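Emp47p (form2) (Saccharomyces cerevisiae, PDB 2A6Z) is a calcium-independent, carbohydrate-binding cargo receptor involved in the secretion of glycoproteins and required for the exit of Emp46p from the endoplasmic reticulum. Local coordinates at residues 37-42 against 209-214; 70-76 against 150-154; 97-101 against 197-201. One frame throughout, in Å; residues are numbered along the deposited sequence.

Contact 1 of 3, residues 37-42 against 209-214; sequences GRIVLT and ESFEIF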
loop_
_atom_site.group_PDB
_atom_site.type_symbol
_atom_site.label_atom_id
_atom_site.label_comp_id
_atom_site.label_asym_id
_atom_site.label_seq_id
_atom_site.Cartn_x
_atom_site.Cartn_y
_atom_site.Cartn_z
ATOM N N GLY A 37 -18.745 -5.370 -0.333
ATOM C CA GLY A 37 -18.176 -4.363 0.540
ATOM C C GLY A 37 -16.692 -4.201 0.518
ATOM O O GLY A 37 -16.182 -3.428 1.360
ATOM N N ARG A 38 -15.960 -4.840 -0.385
ATOM C CA ARG A 38 -14.505 -4.690 -0.333
ATOM C C ARG A 38 -13.919 -5.176 -1.636
ATOM O O ARG A 38 -14.516 -5.992 -2.349
ATOM C CB ARG A 38 -13.929 -5.540 0.829
ATOM C CG ARG A 38 -14.171 -7.032 0.598
ATOM C CD ARG A 38 -14.760 -7.741 1.773
ATOM N NE ARG A 38 -14.753 -9.179 1.595
ATOM C CZ ARG A 38 -15.555 -9.977 0.927
ATOM N NH1 ARG A 38 -16.582 -9.492 0.252
ATOM N NH2 ARG A 38 -15.341 -11.287 0.915
ATOM N N ILE A 39 -12.707 -4.704 -1.967
ATOM C CA ILE A 39 -11.955 -5.237 -3.098
ATOM C C ILE A 39 -11.005 -6.287 -2.572
ATOM O O ILE A 39 -10.162 -6.028 -1.696
ATOM C CB ILE A 39 -11.269 -4.137 -3.925
ATOM C CG1 ILE A 39 -12.321 -3.298 -4.658
ATOM C CG2 ILE A 39 -10.205 -4.727 -4.866
ATOM C CD1 ILE A 39 -11.775 -2.034 -5.311
ATOM N N VAL A 40 -11.162 -7.502 -3.095
ATOM C CA VAL A 40 -10.320 -8.630 -2.711
ATOM C C VAL A 40 -9.175 -8.728 -3.679
ATOM O O VAL A 40 -9.403 -8.899 -4.872
ATOM C CB VAL A 40 -11.146 -9.921 -2.707
ATOM C CG1 VAL A 40 -10.254 -11.088 -2.372
ATOM C CG2 VAL A 40 -12.305 -9.832 -1.729
ATOM N N LEU A 41 -7.941 -8.626 -3.160
ATOM C CA LEU A 41 -6.783 -8.677 -4.009
ATOM C C LEU A 41 -6.351 -10.109 -4.301
ATOM O O LEU A 41 -5.829 -10.384 -5.373
ATOM C CB LEU A 41 -5.620 -7.892 -3.368
ATOM C CG LEU A 41 -5.924 -6.389 -3.187
ATOM C CD1 LEU A 41 -4.767 -5.747 -2.414
ATOM C CD2 LEU A 41 -6.152 -5.692 -4.487
ATOM N N THR A 42 -6.479 -10.977 -3.271
ATOM C CA THR A 42 -5.990 -12.379 -3.434
ATOM C C THR A 42 -7.074 -13.335 -3.123
ATOM O O THR A 42 -7.203 -13.848 -2.036
ATOM C CB THR A 42 -4.726 -12.558 -2.530
ATOM O OG1 THR A 42 -4.991 -12.272 -1.131
ATOM C CG2 THR A 42 -3.574 -11.716 -3.036
ATOM N N GLU A 209 -4.710 -16.907 2.015
ATOM C CA GLU A 209 -4.817 -15.608 2.677
ATOM C C GLU A 209 -5.445 -14.605 1.732
ATOM O O GLU A 209 -5.054 -14.478 0.566
ATOM C CB GLU A 209 -3.374 -15.152 3.055
ATOM C CG GLU A 209 -3.413 -13.887 3.947
ATOM C CD GLU A 209 -2.101 -13.587 4.681
ATOM O OE1 GLU A 209 -1.057 -14.246 4.375
ATOM O OE2 GLU A 209 -2.104 -12.664 5.522
ATOM N N SER A 210 -6.421 -13.864 2.313
ATOM C CA SER A 210 -7.216 -12.926 1.495
ATOM C C SER A 210 -6.939 -11.502 1.941
ATOM O O SER A 210 -7.414 -11.105 3.025
ATOM C CB SER A 210 -8.703 -13.300 1.647
ATOM O OG SER A 210 -9.458 -12.498 0.749
ATOM N N PHE A 211 -6.181 -10.779 1.139
ATOM C CA PHE A 211 -5.873 -9.361 1.390
ATOM C C PHE A 211 -6.982 -8.529 0.755
ATOM O O PHE A 211 -7.279 -8.724 -0.432
ATOM C CB PHE A 211 -4.513 -9.005 0.781
ATOM C CG PHE A 211 -3.349 -9.607 1.521
ATOM C CD1 PHE A 211 -2.954 -9.072 2.742
ATOM C CD2 PHE A 211 -2.692 -10.706 0.998
ATOM C CE1 PHE A 211 -1.860 -9.603 3.426
ATOM C CE2 PHE A 211 -1.569 -11.198 1.678
ATOM C CZ PHE A 211 -1.171 -10.660 2.882
ATOM N N GLU A 212 -7.584 -7.649 1.538
ATOM C CA GLU A 212 -8.841 -6.983 1.163
ATOM C C GLU A 212 -8.769 -5.492 1.500
ATOM O O GLU A 212 -8.224 -5.123 2.558
ATOM C CB GLU A 212 -10.006 -7.598 1.897
ATOM C CG GLU A 212 -10.040 -9.116 1.708
ATOM C CD GLU A 212 -11.223 -9.830 2.246
ATOM O OE1 GLU A 212 -12.028 -9.185 2.994
ATOM O OE2 GLU A 212 -11.352 -11.035 1.906
ATOM N N ILE A 213 -9.315 -4.677 0.610
ATOM C CA ILE A 213 -9.355 -3.214 0.736
ATOM C C ILE A 213 -10.764 -2.747 1.005
ATOM O O ILE A 213 -11.714 -3.107 0.277
ATOM C CB ILE A 213 -8.798 -2.537 -0.506
ATOM C CG1 ILE A 213 -7.445 -3.086 -0.935
ATOM C CG2 ILE A 213 -8.818 -1.020 -0.356
ATOM C CD1 ILE A 213 -6.356 -2.822 0.131
ATOM N N PHE A 214 -10.980 -1.981 2.075
ATOM C CA PHE A 214 -12.294 -1.406 2.373
ATOM C C PHE A 214 -12.438 0.042 1.869
ATOM O O PHE A 214 -13.561 0.469 1.544
ATOM C CB PHE A 214 -12.516 -1.416 3.869
ATOM C CG PHE A 214 -12.868 -2.696 4.543
ATOM C CD1 PHE A 214 -13.441 -2.690 5.825
ATOM C CD2 PHE A 214 -12.684 -3.942 3.943
ATOM C CE1 PHE A 214 -13.809 -3.839 6.490
ATOM C CE2 PHE A 214 -13.068 -5.108 4.609
ATOM C CZ PHE A 214 -13.640 -5.067 5.840
HETATM O O HOH W 1 -13.378 -12.556 2.914
#

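Contact 2 of 3, residues 70-76 against 150-154; sequences RSVGYSG and YQDSS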
loop_
_atom_site.group_PDB
_atom_site.type_symbol
_atom_site.label_atom_id
_atom_site.label_comp_id
_atom_site.label_asym_id
_atom_site.label_seq_id
_atom_site.Cartn_x
_atom_site.Cartn_y
_atom_site.Cartn_z
ATOM N N ARG A 70 -7.569 -5.355 5.344
ATOM C CA ARG A 70 -7.462 -6.465 6.278
ATOM C C ARG A 70 -6.885 -7.676 5.528
ATOM O O ARG A 70 -6.824 -7.720 4.312
ATOM C CB ARG A 70 -8.801 -6.839 6.942
ATOM C CG ARG A 70 -9.825 -7.433 5.952
ATOM C CD ARG A 70 -11.117 -7.714 6.706
ATOM N NE ARG A 70 -12.029 -8.395 5.749
ATOM C CZ ARG A 70 -13.219 -8.808 6.080
ATOM N NH1 ARG A 70 -13.680 -8.622 7.297
ATOM N NH2 ARG A 70 -13.953 -9.426 5.154
ATOM N N SER A 71 -6.465 -8.635 6.371
ATOM C CA SER A 71 -6.113 -9.979 5.903
ATOM C C SER A 71 -6.955 -10.968 6.686
ATOM O O SER A 71 -6.948 -10.960 7.932
ATOM C CB SER A 71 -4.619 -10.273 6.180
ATOM O OG SER A 71 -4.434 -11.662 5.923
ATOM N N VAL A 72 -7.664 -11.827 5.927
ATOM C CA VAL A 72 -8.488 -12.861 6.565
ATOM C C VAL A 72 -8.180 -14.214 5.908
ATOM O O VAL A 72 -7.716 -14.292 4.774
ATOM C CB VAL A 72 -10.015 -12.559 6.494
ATOM C CG1 VAL A 72 -10.320 -11.350 7.378
ATOM C CG2 VAL A 72 -10.454 -12.321 5.065
ATOM N N GLY A 73 -8.500 -15.270 6.666
ATOM C CA GLY A 73 -8.532 -16.618 6.099
ATOM C C GLY A 73 -7.302 -17.454 6.308
ATOM O O GLY A 73 -7.359 -18.652 5.939
ATOM N N TYR A 74 -6.228 -16.910 6.896
ATOM C CA TYR A 74 -5.037 -17.715 7.070
ATOM C C TYR A 74 -4.145 -17.106 8.181
ATOM O O TYR A 74 -3.932 -15.916 8.252
ATOM C CB TYR A 74 -4.183 -17.754 5.793
ATOM C CG TYR A 74 -3.011 -18.682 5.923
ATOM C CD1 TYR A 74 -3.214 -20.061 5.926
ATOM C CD2 TYR A 74 -1.712 -18.213 6.075
ATOM C CE1 TYR A 74 -2.178 -20.938 6.051
ATOM C CE2 TYR A 74 -0.666 -19.130 6.208
ATOM C CZ TYR A 74 -0.896 -20.477 6.198
ATOM O OH TYR A 74 0.161 -21.338 6.324
ATOM N N SER A 75 -3.628 -17.995 9.016
ATOM C CA SER A 75 -2.610 -17.594 10.007
ATOM C C SER A 75 -1.411 -18.519 9.822
ATOM O O SER A 75 -1.552 -19.727 9.844
ATOM C CB SER A 75 -3.144 -17.873 11.415
ATOM O OG SER A 75 -2.171 -17.602 12.392
ATOM N N GLY A 76 -0.255 -17.910 9.642
ATOM C CA GLY A 76 1.001 -18.652 9.486
ATOM C C GLY A 76 1.945 -17.845 8.576
ATOM O O GLY A 76 1.615 -16.990 7.809
ATOM N N TYR A 150 -1.270 -8.443 11.548
ATOM C CA TYR A 150 -2.306 -8.209 10.525
ATOM C C TYR A 150 -3.090 -9.454 10.160
ATOM O O TYR A 150 -4.168 -9.343 9.581
ATOM C CB TYR A 150 -1.732 -7.518 9.248
ATOM C CG TYR A 150 -0.749 -8.442 8.588
ATOM C CD1 TYR A 150 -1.151 -9.303 7.540
ATOM C CD2 TYR A 150 0.603 -8.496 8.990
ATOM C CE1 TYR A 150 -0.285 -10.164 6.931
ATOM C CE2 TYR A 150 1.459 -9.398 8.362
ATOM C CZ TYR A 150 1.045 -10.223 7.332
ATOM O OH TYR A 150 1.939 -11.086 6.801
ATOM N N GLN A 151 -2.565 -10.668 10.363
ATOM C CA GLN A 151 -3.253 -11.830 9.798
ATOM C C GLN A 151 -4.462 -12.188 10.609
ATOM O O GLN A 151 -4.504 -11.983 11.824
ATOM C CB GLN A 151 -2.368 -13.122 9.800
ATOM C CG GLN A 151 -1.275 -13.035 8.735
ATOM C CD GLN A 151 -0.637 -14.393 8.591
ATOM O OE1 GLN A 151 -0.339 -15.051 9.571
ATOM N NE2 GLN A 151 -0.420 -14.823 7.361
ATOM N N ASP A 152 -5.428 -12.777 9.911
ATOM C CA ASP A 152 -6.515 -13.492 10.569
ATOM C C ASP A 152 -7.296 -12.584 11.511
ATOM O O ASP A 152 -7.687 -12.971 12.620
ATOM C CB ASP A 152 -5.933 -14.737 11.285
ATOM C CG ASP A 152 -6.965 -15.719 11.758
ATOM O OD1 ASP A 152 -6.693 -16.385 12.796
ATOM O OD2 ASP A 152 -8.047 -15.863 11.140
ATOM N N SER A 153 -7.586 -11.377 11.046
ATOM C CA SER A 153 -8.541 -10.503 11.765
ATOM C C SER A 153 -9.453 -9.855 10.753
ATOM O O SER A 153 -9.021 -9.235 9.790
ATOM C CB SER A 153 -7.847 -9.418 12.581
ATOM O OG SER A 153 -8.819 -8.565 13.169
ATOM N N SER A 154 -10.770 -9.966 11.038
ATOM C CA SER A 154 -11.775 -9.356 10.196
ATOM C C SER A 154 -11.942 -7.876 10.437
ATOM O O SER A 154 -12.647 -7.231 9.664
ATOM C CB SER A 154 -13.132 -10.087 10.500
ATOM O OG SER A 154 -13.075 -11.394 9.946
HETATM O O HOH W 2 -6.537 -8.084 9.221
HETATM O O HOH W 3 -5.432 -13.836 7.267
HETATM O O HOH W 4 -9.535 -14.764 9.305
#

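Contact 3 of 3, residues 97-101 against 197-201; sequences QLYNG and VTAQN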
loop_
_atom_site.group_PDB
_atom_site.type_symbol
_atom_site.label_atom_id
_atom_site.label_comp_id
_atom_site.label_asym_id
_atom_site.label_seq_id
_atom_site.Cartn_x
_atom_site.Cartn_y
_atom_site.Cartn_z
ATOM N N GLN A 97 6.790 -7.672 -10.669
ATOM C CA GLN A 97 7.658 -8.644 -10.064
ATOM C C GLN A 97 7.875 -8.533 -8.579
ATOM O O GLN A 97 8.535 -9.426 -7.990
ATOM C CB GLN A 97 9.041 -8.582 -10.740
ATOM C CG GLN A 97 9.029 -8.927 -12.218
ATOM C CD GLN A 97 10.416 -8.902 -12.810
ATOM O OE1 GLN A 97 11.186 -9.869 -12.610
ATOM N NE2 GLN A 97 10.802 -7.783 -13.441
ATOM N N LEU A 98 7.347 -7.504 -7.914
ATOM C CA LEU A 98 7.569 -7.311 -6.472
ATOM C C LEU A 98 6.209 -7.188 -5.795
ATOM O O LEU A 98 5.553 -6.156 -5.877
ATOM C CB LEU A 98 8.412 -6.039 -6.282
ATOM C CG LEU A 98 8.701 -5.657 -4.804
ATOM C CD1 LEU A 98 9.388 -6.812 -4.077
ATOM C CD2 LEU A 98 9.523 -4.390 -4.801
ATOM N N TYR A 99 5.744 -8.311 -5.193
ATOM C CA TYR A 99 4.398 -8.350 -4.606
ATOM C C TYR A 99 3.371 -7.845 -5.601
ATOM O O TYR A 99 2.382 -7.143 -5.263
ATOM C CB TYR A 99 4.280 -7.536 -3.243
ATOM C CG TYR A 99 5.232 -8.153 -2.236
ATOM C CD1 TYR A 99 4.828 -9.225 -1.457
ATOM C CD2 TYR A 99 6.550 -7.741 -2.125
ATOM C CE1 TYR A 99 5.683 -9.827 -0.559
ATOM C CE2 TYR A 99 7.423 -8.347 -1.241
ATOM C CZ TYR A 99 6.968 -9.406 -0.467
ATOM O OH TYR A 99 7.887 -9.983 0.407
ATOM N N ASN A 100 3.492 -8.280 -6.860
ATOM C CA ASN A 100 2.569 -7.904 -7.945
ATOM C C ASN A 100 2.544 -6.413 -8.241
ATOM O O ASN A 100 1.583 -5.932 -8.816
ATOM C CB ASN A 100 1.172 -8.479 -7.664
ATOM C CG ASN A 100 0.282 -8.381 -8.927
ATOM O OD1 ASN A 100 0.737 -8.773 -10.028
ATOM N ND2 ASN A 100 -0.922 -7.902 -8.766
ATOM N N GLY A 101 3.639 -5.743 -7.917
ATOM C CA GLY A 101 3.920 -4.377 -8.250
ATOM C C GLY A 101 5.356 -4.232 -8.754
ATOM O O GLY A 101 6.018 -5.235 -9.018
ATOM N N VAL A 197 -2.212 -0.273 -4.534
ATOM C CA VAL A 197 -1.976 -1.383 -3.608
ATOM C C VAL A 197 -1.977 -2.681 -4.408
ATOM O O VAL A 197 -2.750 -2.849 -5.350
ATOM C CB VAL A 197 -2.984 -1.402 -2.447
ATOM C CG1 VAL A 197 -4.428 -1.534 -2.980
ATOM C CG2 VAL A 197 -2.677 -2.484 -1.434
ATOM N N THR A 198 -1.059 -3.584 -4.041
ATOM C CA THR A 198 -0.913 -4.844 -4.753
ATOM C C THR A 198 -0.696 -5.918 -3.695
ATOM O O THR A 198 -0.184 -5.675 -2.594
ATOM C CB THR A 198 0.265 -4.807 -5.741
ATOM O OG1 THR A 198 1.497 -4.650 -5.050
ATOM C CG2 THR A 198 0.126 -3.664 -6.727
ATOM N N ALA A 199 -1.037 -7.163 -4.042
ATOM C CA ALA A 199 -0.816 -8.249 -3.053
ATOM C C ALA A 199 -0.696 -9.566 -3.803
ATOM O O ALA A 199 -1.161 -9.741 -4.922
ATOM C CB ALA A 199 -1.906 -8.341 -2.003
ATOM N N GLN A 200 -0.057 -10.512 -3.085
ATOM C CA GLN A 200 0.045 -11.888 -3.521
ATOM C C GLN A 200 -0.038 -12.760 -2.261
ATOM O O GLN A 200 0.442 -12.333 -1.193
ATOM C CB GLN A 200 1.344 -12.161 -4.281
ATOM C CG GLN A 200 2.573 -12.114 -3.339
ATOM C CD GLN A 200 3.908 -12.153 -4.012
ATOM O OE1 GLN A 200 3.962 -11.709 -5.189
ATOM N NE2 GLN A 200 4.911 -12.662 -3.276
ATOM N N ASN A 201 -0.556 -13.974 -2.374
ATOM C CA ASN A 201 -0.502 -14.880 -1.253
ATOM C C ASN A 201 0.460 -16.060 -1.427
ATOM O O ASN A 201 0.740 -16.749 -0.438
ATOM C CB ASN A 201 -1.896 -15.326 -0.768
ATOM C CG ASN A 201 -2.724 -15.977 -1.830
ATOM O OD1 ASN A 201 -2.227 -16.339 -2.908
ATOM N ND2 ASN A 201 -4.014 -16.161 -1.543
HETATM O O HOH W 5 5.075 -10.581 -7.742
#

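Contact 1 of 3, residues 37-42 against 209-214
Arg38 and Glu212 run alongside each other and point the same way, joined by a salt bridge from Arg38 NE to Glu212 OE1 at 3.1 Å. The carboxylate oxygen sits in the guanidinium plane, yet the two flat groups are turned 68° apart, and NE meets OE1 from well above the carboxylate plane. This oxygen is shared with Arg70 NE of strand 63-72, and a water joins Arg38 NH2 to Glu212 OE2. Ser210 OG comes to the anti lone pair of OE2 at 2.7 Å. The carboxylate is thus gripped through both oxygens, which would favour its charged form. Val40 CG2 lies over the rim of one guanidinium face, and the Phe214 ring approaches Arg38 obliquely, Phe214 CD2 standing 3.7 Å from Arg38 CB.

On the other face the side chains of this contact are largely apolar: Leu41 crosses Ile213, with Leu41 CD1 4.1 Å from Ile213 CG1, and both reach strand 192-200 of the facing sheet. At the far end Thr42 swings OG1 between its backbone N and carbonyl carbon (chi1 58°), where the hydroxyl can serve two backbone groups: it donates to Glu209 O at 2.8 Å and accepts from Phe211 N at 3.0 Å, lying near the plane of the Phe211 ring at its edge.

Backbone bonds fix the register, with Ile39 and Ile213 as a hydrogen-bonded pair and Leu41 N reaching Phe211 O at 2.8 Å. Here an antiparallel strand pair puts Ile213 and Leu41 against the facing sheet and the Arg38-Glu212 pair on the other face, part of the beta sandwich of the legume-lectin-like fold.

Contact 2 of 3, residues 70-76 against 150-154
Gln151 reaches along the loop 73-76 and holds Gly76 by both ends of its amide. Gly76 N points almost straight at Gln151 OE1 over 2.9 Å, while Gln151 NE2 returns a more bent bond to Gly76 O at 3.0 Å. Tyr74 runs beside this side chain, its ring turned 85° from the amide, so that Gln151 NE2 meets the ring edge, 3.8 Å from Tyr74 CD2. The tyrosine hydroxyl itself is bonded to Asn205.

Ser71 packs its CB against the edge of the Tyr150 ring, in the ring plane and 3.8 Å from Tyr150 CD1. Its OG, anti to the backbone N (chi1 170°), bonds to Glu209 OE2 and accepts a hydrogen bond from a water that also donates to Tyr74 O and accepts from Asp152 N. Ser71 O takes a long bond from Ser153 N, at 3.2 Å.

Asp152 bends the chain through the left-handed helical region and lays CB near Tyr74 O. Its OD2 is linked to Gly73 N by another water. Farther along, the extended Arg70 side chain sends NH1 to a lone pair of Ser154 O at 2.9 Å, with Val72 CG1 over one face of the guanidinium, toward its rim.

These residues join the end of strand 63-72 and the loop after it to the segment leading into strand 153-164, its neighbour in the sheet; on the other flank of 63-72 lies strand 210-220, bonded to the backbone of Arg70 and Val72.

Contact 3 of 3, residues 97-101 against 197-201
A type I' beta turn from Leu98 to Gly101, in the loop between strands 81-88 and 108-113, rests on strand 192-200 of the legume-lectin-like sandwich. Positive phi angles at Tyr99 and Asn100 define the turn, which is closed in both directions: Leu98 N binds Gly101 O at 2.9 Å, and Gly101 N binds Leu98 O at 2.8 Å. Gln97 and Leu98 both face Gly101, a classic beta bulge beside the turn.

From the strand, Thr198 and Gln200 point toward the turn, while the intervening Ala199 points away, into the core between the sheets. Thr198 makes the direct bond. With OG1 lodged between the backbone N and the carbonyl carbon (chi1 64°), it donates to Tyr99 O at 2.7 Å, approaching from 36° above the carbonyl plane and not along a lone pair. The same hydroxyl accepts from Trp85 NE1 on the adjoining strand, so the turn is tied to two strands through one oxygen. Thr198 CG2 lies 3.4 Å from Asn100 O.

Asn100 brings its CB to 3.8 Å from Ala199 O; beyond it, the amide ND2 is held by Glu30 and by Gly49 O, which anchors the turn to further strands of the sheet. Farther along the strand, Gln200 crosses the Tyr99 ring, the amide and ring planes 38° apart and Gln200 NE2 3.9 Å from Tyr99 CD1. A bond from NE2 to Asp79 O fixes the amide rotation and leaves OE1 directed at the turn, close to Tyr99 CA. Between the two segments a water accepts from Asn100 N and donates to Gln200 OE1, 3.0 Å from that oxygen.

From the N terminus, residues 37-42 come first and pair with 209-214, so contact 1 closes a loop of 166 residues. Inside it, 70-76 meets 150-154 and 97-101 meets 197-201. Contacts 2 and 3 are both nested in contact 1 but cross each other, their segments alternating along the chain, and their centres lie about 17 Å apart. Contacts 1 and 2 belong to one sheet, where strands 210-220 and 63-72 are neighbours. Contact 3 sets a loop on strand 192-200 of the facing sheet; Asn201 ND2 reaches Glu209 O, and Thr42 and Phe211 pack on residues 199-200, bringing contacts 1 and 3 together across the sandwich.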